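PDB 2W4E: Mutt/nudix family protein from Deinococcus radiodurans, which probably hydrolyses ADP-ribose into AMP and ribose 5-phosphate with magnesium as cofactor, and is a Nudix enzyme represented here by its domain without the protein's N-terminal part. Local coordinates for residues G4-F9 and E45-A50; L11-Q16 and G137-R142; A112-M117 and L130-A135. One frame throughout, in Å; residues are numbered along the deposited sequence. Where two conformers were deposited one is given.

Contact 1: G4-F9 and E45-A50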
loop_
_atom_site.group_PDB
_atom_site.type_symbol
_atom_site.label_atom_id
_atom_site.label_comp_id
_atom_site.label_asym_id
_atom_site.label_seq_id
_atom_site.Cartn_x
_atom_site.Cartn_y
_atom_site.Cartn_z
ATOM N N GLY A 4 6.519 -5.263 19.143
ATOM C CA GLY A 4 6.099 -3.922 18.739
ATOM C C GLY A 4 4.593 -3.795 18.578
ATOM O O GLY A 4 3.878 -4.796 18.683
ATOM N N PRO A 5 4.101 -2.561 18.349
ATOM C CA PRO A 5 2.659 -2.430 18.158
ATOM C C PRO A 5 2.269 -3.081 16.818
ATOM O O PRO A 5 3.060 -3.088 15.870
ATOM C CB PRO A 5 2.442 -0.908 18.128
ATOM C CG PRO A 5 3.746 -0.333 17.673
ATOM C CD PRO A 5 4.827 -1.306 18.071
ATOM N N ARG A 6 1.079 -3.674 16.768
ATOM C CA ARG A 6 0.607 -4.341 15.553
ATOM C C ARG A 6 -0.861 -4.002 15.331
ATOM O O ARG A 6 -1.601 -3.833 16.290
ATOM C CB ARG A 6 0.757 -5.863 15.676
ATOM C CG ARG A 6 2.177 -6.344 15.983
ATOM C CD ARG A 6 2.296 -7.867 16.117
ATOM N NE ARG A 6 1.635 -8.392 17.323
ATOM C CZ ARG A 6 1.246 -9.659 17.496
ATOM N NH1 ARG A 6 1.432 -10.576 16.548
ATOM N NH2 ARG A 6 0.648 -10.009 18.629
ATOM N N ALA A 7 -1.288 -3.921 14.067
ATOM C CA ALA A 7 -2.716 -3.851 13.759
ATOM C C ALA A 7 -2.964 -4.855 12.646
ATOM O O ALA A 7 -2.045 -5.179 11.863
ATOM C CB ALA A 7 -3.092 -2.448 13.311
ATOM N N VAL A 8 -4.203 -5.331 12.574
ATOM C CA VAL A 8 -4.618 -6.276 11.551
ATOM C C VAL A 8 -5.572 -5.586 10.586
ATOM O O VAL A 8 -6.354 -4.746 11.003
ATOM C CB VAL A 8 -5.237 -7.534 12.215
ATOM C CG1 VAL A 8 -6.476 -7.176 13.041
ATOM C CG2 VAL A 8 -5.531 -8.556 11.177
ATOM N N PHE A 9 -5.443 -5.872 9.287
ATOM C CA PHE A 9 -6.322 -5.293 8.285
ATOM C C PHE A 9 -6.956 -6.481 7.601
ATOM O O PHE A 9 -6.281 -7.456 7.282
ATOM C CB PHE A 9 -5.530 -4.447 7.276
ATOM C CG PHE A 9 -5.283 -3.048 7.741
ATOM C CD1 PHE A 9 -5.944 -1.977 7.146
ATOM C CD2 PHE A 9 -4.408 -2.799 8.803
ATOM C CE1 PHE A 9 -5.758 -0.651 7.610
ATOM C CE2 PHE A 9 -4.225 -1.489 9.267
ATOM C CZ PHE A 9 -4.903 -0.421 8.662
ATOM N N GLU A 45 -3.038 -11.164 22.381
ATOM C CA GLU A 45 -3.819 -11.585 21.225
ATOM C C GLU A 45 -2.972 -12.099 20.093
ATOM O O GLU A 45 -2.009 -11.472 19.680
ATOM C CB GLU A 45 -4.705 -10.450 20.737
ATOM C CG GLU A 45 -6.075 -10.894 20.295
ATOM C CD GLU A 45 -6.944 -9.723 19.938
ATOM O OE1 GLU A 45 -8.188 -9.868 19.962
ATOM O OE2 GLU A 45 -6.389 -8.641 19.633
ATOM N N ASP A 46 -3.355 -13.255 19.589
ATOM C CA ASP A 46 -2.787 -13.798 18.385
ATOM C C ASP A 46 -3.391 -13.085 17.161
ATOM O O ASP A 46 -4.499 -12.540 17.249
ATOM C CB ASP A 46 -3.104 -15.278 18.345
ATOM C CG ASP A 46 -2.446 -15.980 17.198
ATOM O OD1 ASP A 46 -1.516 -15.388 16.593
ATOM O OD2 ASP A 46 -2.857 -17.133 16.909
ATOM N N LEU A 47 -2.663 -13.087 16.040
ATOM C CA LEU A 47 -3.074 -12.336 14.844
ATOM C C LEU A 47 -4.416 -12.836 14.322
ATOM O O LEU A 47 -5.307 -12.017 14.045
ATOM C CB LEU A 47 -2.035 -12.400 13.728
ATOM C CG LEU A 47 -0.604 -11.992 14.059
ATOM C CD1 LEU A 47 0.122 -13.099 14.903
ATOM C CD2 LEU A 47 0.160 -11.670 12.768
ATOM N N GLY A 48 -4.543 -14.168 14.230
ATOM C CA GLY A 48 -5.771 -14.854 13.790
ATOM C C GLY A 48 -6.954 -14.420 14.620
ATOM O O GLY A 48 -8.020 -14.119 14.086
ATOM N N ALA A 49 -6.743 -14.323 15.941
ATOM C CA ALA A 49 -7.816 -13.991 16.883
ATOM C C ALA A 49 -8.207 -12.522 16.865
ATOM O O ALA A 49 -9.404 -12.188 16.957
ATOM C CB ALA A 49 -7.441 -14.427 18.316
ATOM N N ALA A 50 -7.215 -11.634 16.775
ATOM C CA ALA A 50 -7.501 -10.205 16.589
ATOM C C ALA A 50 -8.358 -9.993 15.316
ATOM O O ALA A 50 -9.336 -9.220 15.312
ATOM C CB ALA A 50 -6.189 -9.422 16.474
#

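Contact 2: L11-Q16 and G137-R142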
loop_
_atom_site.group_PDB
_atom_site.type_symbol
_atom_site.label_atom_id
_atom_site.label_comp_id
_atom_site.label_asym_id
_atom_site.label_seq_id
_atom_site.Cartn_x
_atom_site.Cartn_y
_atom_site.Cartn_z
ATOM N N LEU A 11 -9.590 -7.666 4.530
ATOM C CA LEU A 11 -10.470 -7.505 3.386
ATOM C C LEU A 11 -11.541 -8.627 3.413
ATOM O O LEU A 11 -11.236 -9.770 3.111
ATOM C CB LEU A 11 -9.652 -7.558 2.080
ATOM C CG LEU A 11 -10.445 -7.663 0.754
ATOM C CD1 LEU A 11 -11.465 -6.485 0.656
ATOM C CD2 LEU A 11 -9.399 -7.646 -0.406
ATOM N N PRO A 12 -12.796 -8.306 3.784
ATOM C CA PRO A 12 -13.793 -9.351 3.943
ATOM C C PRO A 12 -14.571 -9.520 2.630
ATOM O O PRO A 12 -15.038 -8.514 2.040
ATOM C CB PRO A 12 -14.725 -8.761 5.035
ATOM C CG PRO A 12 -14.150 -7.423 5.390
ATOM C CD PRO A 12 -13.402 -7.015 4.146
ATOM N N VAL A 13 -14.695 -10.761 2.150
ATOM C CA VAL A 13 -15.385 -11.018 0.881
ATOM C C VAL A 13 -16.467 -12.089 1.113
ATOM O O VAL A 13 -16.186 -13.158 1.698
ATOM C CB VAL A 13 -14.411 -11.443 -0.227
ATOM C CG1 VAL A 13 -15.153 -11.961 -1.492
ATOM C CG2 VAL A 13 -13.398 -10.305 -0.590
ATOM N N THR A 14 -17.678 -11.814 0.646
ATOM C CA THR A 14 -18.802 -12.764 0.815
ATOM C C THR A 14 -18.735 -13.922 -0.209
ATOM O O THR A 14 -17.952 -13.857 -1.182
ATOM C CB THR A 14 -20.129 -12.027 0.653
ATOM O OG1 THR A 14 -20.303 -11.641 -0.732
ATOM C CG2 THR A 14 -20.123 -10.802 1.504
ATOM N N ALA A 15 -19.536 -14.963 0.015
ATOM C CA ALA A 15 -19.737 -16.055 -0.954
ATOM C C ALA A 15 -20.126 -15.530 -2.328
ATOM O O ALA A 15 -19.778 -16.126 -3.338
ATOM C CB ALA A 15 -20.862 -17.058 -0.451
ATOM N N GLN A 16 -20.836 -14.407 -2.356
ATOM C CA GLN A 16 -21.254 -13.762 -3.606
ATOM C C GLN A 16 -20.169 -12.886 -4.259
ATOM O O GLN A 16 -20.425 -12.274 -5.286
ATOM C CB GLN A 16 -22.480 -12.874 -3.343
ATOM C CG GLN A 16 -23.820 -13.565 -3.400
ATOM C CD GLN A 16 -23.964 -14.721 -2.456
ATOM O OE1 GLN A 16 -23.878 -14.551 -1.231
ATOM N NE2 GLN A 16 -24.241 -15.906 -2.999
ATOM N N GLY A 137 -4.503 -11.277 -6.810
ATOM C CA GLY A 137 -4.107 -12.562 -7.450
ATOM C C GLY A 137 -4.961 -13.711 -6.918
ATOM O O GLY A 137 -5.579 -14.470 -7.700
ATOM N N GLU A 138 -5.022 -13.826 -5.593
ATOM C CA GLU A 138 -5.932 -14.796 -4.925
ATOM C C GLU A 138 -7.398 -14.724 -5.394
ATOM O O GLU A 138 -8.020 -15.746 -5.685
ATOM C CB GLU A 138 -5.838 -14.620 -3.401
ATOM C CG GLU A 138 -6.441 -15.718 -2.582
ATOM C CD GLU A 138 -5.711 -17.086 -2.684
ATOM O OE1 GLU A 138 -4.472 -17.179 -2.529
ATOM O OE2 GLU A 138 -6.404 -18.086 -2.909
ATOM N N LEU A 139 -7.977 -13.523 -5.443
ATOM C CA LEU A 139 -9.400 -13.429 -5.822
ATOM C C LEU A 139 -9.654 -13.810 -7.289
ATOM O O LEU A 139 -10.724 -14.343 -7.656
ATOM C CB LEU A 139 -9.920 -12.017 -5.517
ATOM C CG LEU A 139 -9.912 -11.656 -3.999
ATOM C CD1 LEU A 139 -10.120 -10.149 -3.821
ATOM C CD2 LEU A 139 -11.017 -12.433 -3.310
ATOM N N THR A 140 -8.672 -13.511 -8.130
ATOM C CA THR A 140 -8.773 -13.816 -9.573
ATOM C C THR A 140 -8.669 -15.317 -9.782
ATOM O O THR A 140 -9.437 -15.890 -10.524
ATOM C CB THR A 140 -7.646 -13.129 -10.346
ATOM O OG1 THR A 140 -7.640 -11.730 -10.006
ATOM C CG2 THR A 140 -7.845 -13.317 -11.871
ATOM N N ARG A 141 -7.717 -15.940 -9.107
ATOM C CA ARG A 141 -7.550 -17.397 -9.161
ATOM C C ARG A 141 -8.789 -18.172 -8.735
ATOM O O ARG A 141 -9.150 -19.159 -9.373
ATOM C CB ARG A 141 -6.361 -17.823 -8.324
ATOM C CG ARG A 141 -5.070 -17.360 -8.937
ATOM C CD ARG A 141 -3.859 -18.024 -8.311
ATOM N NE ARG A 141 -3.647 -17.669 -6.907
ATOM C CZ ARG A 141 -2.873 -16.671 -6.464
ATOM N NH1 ARG A 141 -2.237 -15.865 -7.313
ATOM N NH2 ARG A 141 -2.729 -16.474 -5.155
ATOM N N ARG A 142 -9.469 -17.698 -7.699
ATOM C CA ARG A 142 -10.719 -18.323 -7.238
ATOM C C ARG A 142 -11.950 -17.969 -8.092
ATOM O O ARG A 142 -13.051 -18.487 -7.840
ATOM C CB ARG A 142 -10.983 -17.928 -5.784
ATOM C CG ARG A 142 -9.986 -18.501 -4.822
ATOM C CD ARG A 142 -10.128 -17.850 -3.465
ATOM N NE ARG A 142 -9.021 -18.272 -2.623
ATOM C CZ ARG A 142 -9.141 -19.140 -1.625
ATOM N NH1 ARG A 142 -10.327 -19.636 -1.336
ATOM N NH2 ARG A 142 -8.083 -19.477 -0.895
#

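Contact 3: A112-M117 and L130-A135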
loop_
_atom_site.group_PDB
_atom_site.type_symbol
_atom_site.label_atom_id
_atom_site.label_comp_id
_atom_site.label_asym_id
_atom_site.label_seq_id
_atom_site.Cartn_x
_atom_site.Cartn_y
_atom_site.Cartn_z
ATOM N N ALA A 112 -15.869 -6.216 -8.535
ATOM C CA ALA A 112 -15.480 -5.595 -9.812
ATOM C C ALA A 112 -15.462 -4.065 -9.689
ATOM O O ALA A 112 -14.557 -3.380 -10.191
ATOM C CB ALA A 112 -16.437 -6.065 -10.929
ATOM N N GLU A 113 -16.448 -3.543 -8.969
ATOM C CA GLU A 113 -16.561 -2.138 -8.666
ATOM C C GLU A 113 -15.477 -1.644 -7.702
ATOM O O GLU A 113 -14.875 -0.611 -7.931
ATOM C CB GLU A 113 -17.954 -1.852 -8.093
ATOM C CG GLU A 113 -18.155 -0.411 -7.697
ATOM C CD GLU A 113 -17.919 0.604 -8.844
ATOM O OE1 GLU A 113 -17.767 0.235 -10.037
ATOM O OE2 GLU A 113 -17.889 1.797 -8.528
ATOM N N VAL A 114 -15.190 -2.428 -6.673
ATOM C CA VAL A 114 -14.070 -2.105 -5.779
ATOM C C VAL A 114 -12.723 -1.979 -6.533
ATOM O O VAL A 114 -11.948 -1.007 -6.318
ATOM C CB VAL A 114 -13.949 -3.124 -4.621
ATOM C CG1 VAL A 114 -12.794 -2.725 -3.687
ATOM C CG2 VAL A 114 -15.228 -3.114 -3.832
ATOM N N TYR A 115 -12.446 -2.930 -7.413
ATOM C CA TYR A 115 -11.186 -2.873 -8.185
ATOM C C TYR A 115 -11.197 -1.784 -9.270
ATOM O O TYR A 115 -10.119 -1.234 -9.620
ATOM C CB TYR A 115 -10.765 -4.260 -8.710
ATOM C CG TYR A 115 -10.151 -5.049 -7.563
ATOM C CD1 TYR A 115 -10.959 -5.783 -6.670
ATOM C CD2 TYR A 115 -8.781 -4.995 -7.317
ATOM C CE1 TYR A 115 -10.393 -6.487 -5.560
ATOM C CE2 TYR A 115 -8.203 -5.695 -6.215
ATOM C CZ TYR A 115 -9.016 -6.425 -5.350
ATOM O OH TYR A 115 -8.443 -7.088 -4.293
ATOM N N ARG A 116 -12.397 -1.434 -9.766
ATOM C CA ARG A 116 -12.483 -0.287 -10.668
ATOM C C ARG A 116 -12.103 0.961 -9.865
ATOM O O ARG A 116 -11.266 1.750 -10.308
ATOM C CB ARG A 116 -13.863 -0.141 -11.298
ATOM C CG ARG A 116 -13.888 0.986 -12.318
ATOM C CD ARG A 116 -15.321 1.545 -12.499
ATOM N NE ARG A 116 -15.829 2.141 -11.266
ATOM C CZ ARG A 116 -15.395 3.276 -10.711
ATOM N NH1 ARG A 116 -14.455 4.020 -11.282
ATOM N NH2 ARG A 116 -15.934 3.688 -9.574
ATOM N N MET A 117 -12.685 1.121 -8.680
ATOM C CA MET A 117 -12.304 2.210 -7.779
ATOM C C MET A 117 -10.787 2.243 -7.515
ATOM O O MET A 117 -10.161 3.283 -7.643
ATOM C CB MET A 117 -13.069 2.144 -6.473
ATOM C CG MET A 117 -14.562 2.431 -6.617
ATOM S SD MET A 117 -15.512 1.856 -5.152
ATOM C CE MET A 117 -15.070 3.137 -3.998
ATOM N N LEU A 130 -3.301 -1.037 -0.447
ATOM C CA LEU A 130 -2.203 -2.000 -0.604
ATOM C C LEU A 130 -2.772 -3.410 -0.369
ATOM O O LEU A 130 -2.398 -4.345 -1.036
ATOM C CB LEU A 130 -1.056 -1.719 0.390
ATOM C CG LEU A 130 0.122 -2.702 0.413
ATOM C CD1 LEU A 130 0.688 -3.040 -1.030
ATOM C CD2 LEU A 130 1.223 -2.158 1.291
ATOM N N THR A 131 -3.689 -3.550 0.586
ATOM C CA THR A 131 -4.259 -4.885 0.880
ATOM C C THR A 131 -5.028 -5.399 -0.339
ATOM O O THR A 131 -4.957 -6.594 -0.683
ATOM C CB THR A 131 -5.143 -4.813 2.130
ATOM O OG1 THR A 131 -4.336 -4.374 3.218
ATOM C CG2 THR A 131 -5.773 -6.210 2.499
ATOM N N LEU A 132 -5.771 -4.491 -0.977
ATOM C CA LEU A 132 -6.574 -4.853 -2.180
ATOM C C LEU A 132 -5.662 -5.319 -3.302
ATOM O O LEU A 132 -5.935 -6.320 -3.955
ATOM C CB LEU A 132 -7.464 -3.694 -2.653
ATOM C CG LEU A 132 -8.712 -3.485 -1.775
ATOM C CD1 LEU A 132 -9.181 -2.013 -1.980
ATOM C CD2 LEU A 132 -9.811 -4.492 -2.188
ATOM N N TRP A 133 -4.571 -4.598 -3.521
ATOM C CA TRP A 133 -3.628 -5.045 -4.515
ATOM C C TRP A 133 -3.075 -6.419 -4.140
ATOM O O TRP A 133 -3.014 -7.298 -4.979
ATOM C CB TRP A 133 -2.481 -4.046 -4.702
ATOM C CG TRP A 133 -2.856 -2.885 -5.516
ATOM C CD1 TRP A 133 -3.025 -1.598 -5.084
ATOM C CD2 TRP A 133 -3.127 -2.876 -6.921
ATOM N NE1 TRP A 133 -3.377 -0.783 -6.142
ATOM C CE2 TRP A 133 -3.455 -1.540 -7.280
ATOM C CE3 TRP A 133 -3.108 -3.853 -7.915
ATOM C CZ2 TRP A 133 -3.769 -1.169 -8.589
ATOM C CZ3 TRP A 133 -3.404 -3.484 -9.233
ATOM C CH2 TRP A 133 -3.716 -2.143 -9.553
ATOM N N GLN A 134 -2.644 -6.600 -2.894
ATOM C CA GLN A 134 -2.026 -7.891 -2.523
ATOM C C GLN A 134 -3.020 -9.059 -2.605
ATOM O O GLN A 134 -2.610 -10.178 -2.869
ATOM C CB GLN A 134 -1.461 -7.832 -1.087
ATOM C CG GLN A 134 -0.230 -6.919 -0.858
ATOM C CD GLN A 134 0.045 -6.808 0.657
ATOM O OE1 GLN A 134 -0.837 -7.114 1.468
ATOM N NE2 GLN A 134 1.211 -6.367 1.029
ATOM N N ALA A 135 -4.317 -8.809 -2.383
ATOM C CA ALA A 135 -5.326 -9.882 -2.439
ATOM C C ALA A 135 -5.777 -10.246 -3.873
ATOM O O ALA A 135 -6.465 -11.242 -4.084
ATOM C CB ALA A 135 -6.564 -9.462 -1.620
#

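Contact 1: G4-F9 and E45-A50
Arg6 sets its guanidinium against Glu45 and Leu47, with a different nitrogen for each. NH2 approaches the backbone carbonyl of Glu45, 3.2 Å from Arg6 NH2 to Glu45 O, but the N-H...O angle of 120° marks the bond as weak. On the same group, NH1 comes within 3.3 Å of Leu47 CD1, so the leucine methyl meets the guanidinium at its edge, near its plane, and the two side chains cross at about a right angle. The arginine gets there by leaving the strand with CG anti to the carbonyl carbon (chi1 -56°) and bending once, at chi3. Deeper in, the contact is apolar. Val8 has two conformers; in one of them CG1 lies 4.1 Å from Ala50 CB, where strand and helix backbones are nearest, and this touch is therefore less certain.

Behind this shell, the carboxylate of Glu45 makes a salt bridge to Arg53 and accepts a bond from the backbone N of Glu42, tying the loop to the helix. Asp46 occupies the N-cap position without a capping bond; its OD1 receives a weak bond from Leu47 N. Sequence and geometry agree that residues 39-60 are the loop-helix-loop Nudix box, and 45-50 hold the start of its helix, which usually supplies the glutamates that bind magnesium in the family.

Strand 6-14 runs between strands 37-40 and 82-93, bonding antiparallel to the first and parallel to the second, while helix 47-59 covers Arg6 and Val8, and Tyr84 packs on both Arg6 and Leu47.

Contact 2: L11-Q16 and G137-R142
Leu139 spreads its two methyls over two strand residues at once, one branch to each. CD2 packs against Val13 CG2 at 4.2 Å, and CD1 reaches Leu11 CD2 at 4.3 Å. Both separations are ordinary van der Waals distances, consistent with a light touch of methyl on methyl, and the surface buried between the segments is 95 Å². The backbones stay well apart, with Val13 CA 9.3 Å from Leu139 CA. Val13 turns CG2 toward the leucine by placing that branch beside the backbone N, with CG1 anti to it (chi1 170°). Leu139 meets it at a slant.

Further side chains fill in around this trio. Leu111 lies on both Val13 and Leu139, Tyr115 on both Leu11 and Leu139, and Leu89, Leu144 and Leu145 close on Leu139 as well. The contact thus lies in the hydrophobic layer between the mixed sheet and helix 126-141, which belongs to one of the two helical layers flanking the sheet in the alpha/beta/alpha sandwich of Nudix domains. Leu11 and Val13, two residues apart on strand 6-14, both point to this layer.

At the polar side of the helix, Glu138 is held in salt bridges by Arg141 and Arg142, three and four residues on. Arg142 grips OE2 side-on with two nitrogens: NE at 2.6 Å from Glu138 OE2, on its anti lone pair, and NH2 at 3.0 Å from the same oxygen, met from above the carboxylate plane. The other oxygen, Glu138 OE1, takes Arg141 NH2 at 3.2 Å, again well out of plane. Arg142 NH1 extends the network to Glu65, linking the helix end to strand 65-68.

Contact 3: A112-M117 and L130-A135
Tyr115 OH donates to the backbone carbonyl of Leu132 across a short bond, 2.6 Å from OH to O. The C=O...donor angle is 121° and the hydroxyl is tilted out of the carbonyl plane. From the other partner's side the geometry is flatter: Leu132 O sits at the edge of the tyrosine ring, in its plane. The CB of Tyr115 does not aim at the other helix; it is the rotation that sets CG anti to the carbonyl carbon, chi1 -77°, that brings the phenol end to it.

Leu132 answers with its side chain as well as its carbonyl. Its CD2 is a shared apolar contact point, 3.8 Å from Tyr115 CZ and 3.8 Å from Val114 CG1. Val114 meets Leu132 at about a right angle, CG1 lying 4.1 Å from CD1 too. Ala135 CB adds a looser approach, 4.0 Å from Tyr115 OH. The helical segments cross at -121° and their axes pass 11.1 Å apart, a wide spacing that the long tyrosine bridges.

Along the surface of helix 111-120, Arg116 makes a side-on salt bridge with Glu113, NE to OE1 and NH2 to OE2; its NH1 pairs with Glu122. On helix 126-141, Trp133 turns away from helix 111-120 and meets Trp133 of the second subunit, so one helix serves both the domain core and the dimer interface.

Since all four touching residues are buried, the phenol needs a polar partner within the protein; the Leu132 carbonyl supplies it, consistent with the ring end being held in one orientation among apolar side chains.

Strand 6-14 and helix 126-141 connect the three contacts. Contacts 1 and 2 take successive parts of that strand, their centres about 22 Å apart, and their segments alternate along the chain. Contacts 2 and 3 share helix 126-141 with centres about 10 Å apart; they touch through Leu11 CD2, 3.6 Å from Ala135 CB. Contact 3 joins two successive helices within the long span that contact 2 bridges. The centres of contacts 1 and 3 are also about 22 Å apart, with helix 47-59 on one side of the chain's centre and helices 111-120 and 126-141 on the other. The strand thus ties the Nudix-box side to helix 126-141, which also meets the second subunit.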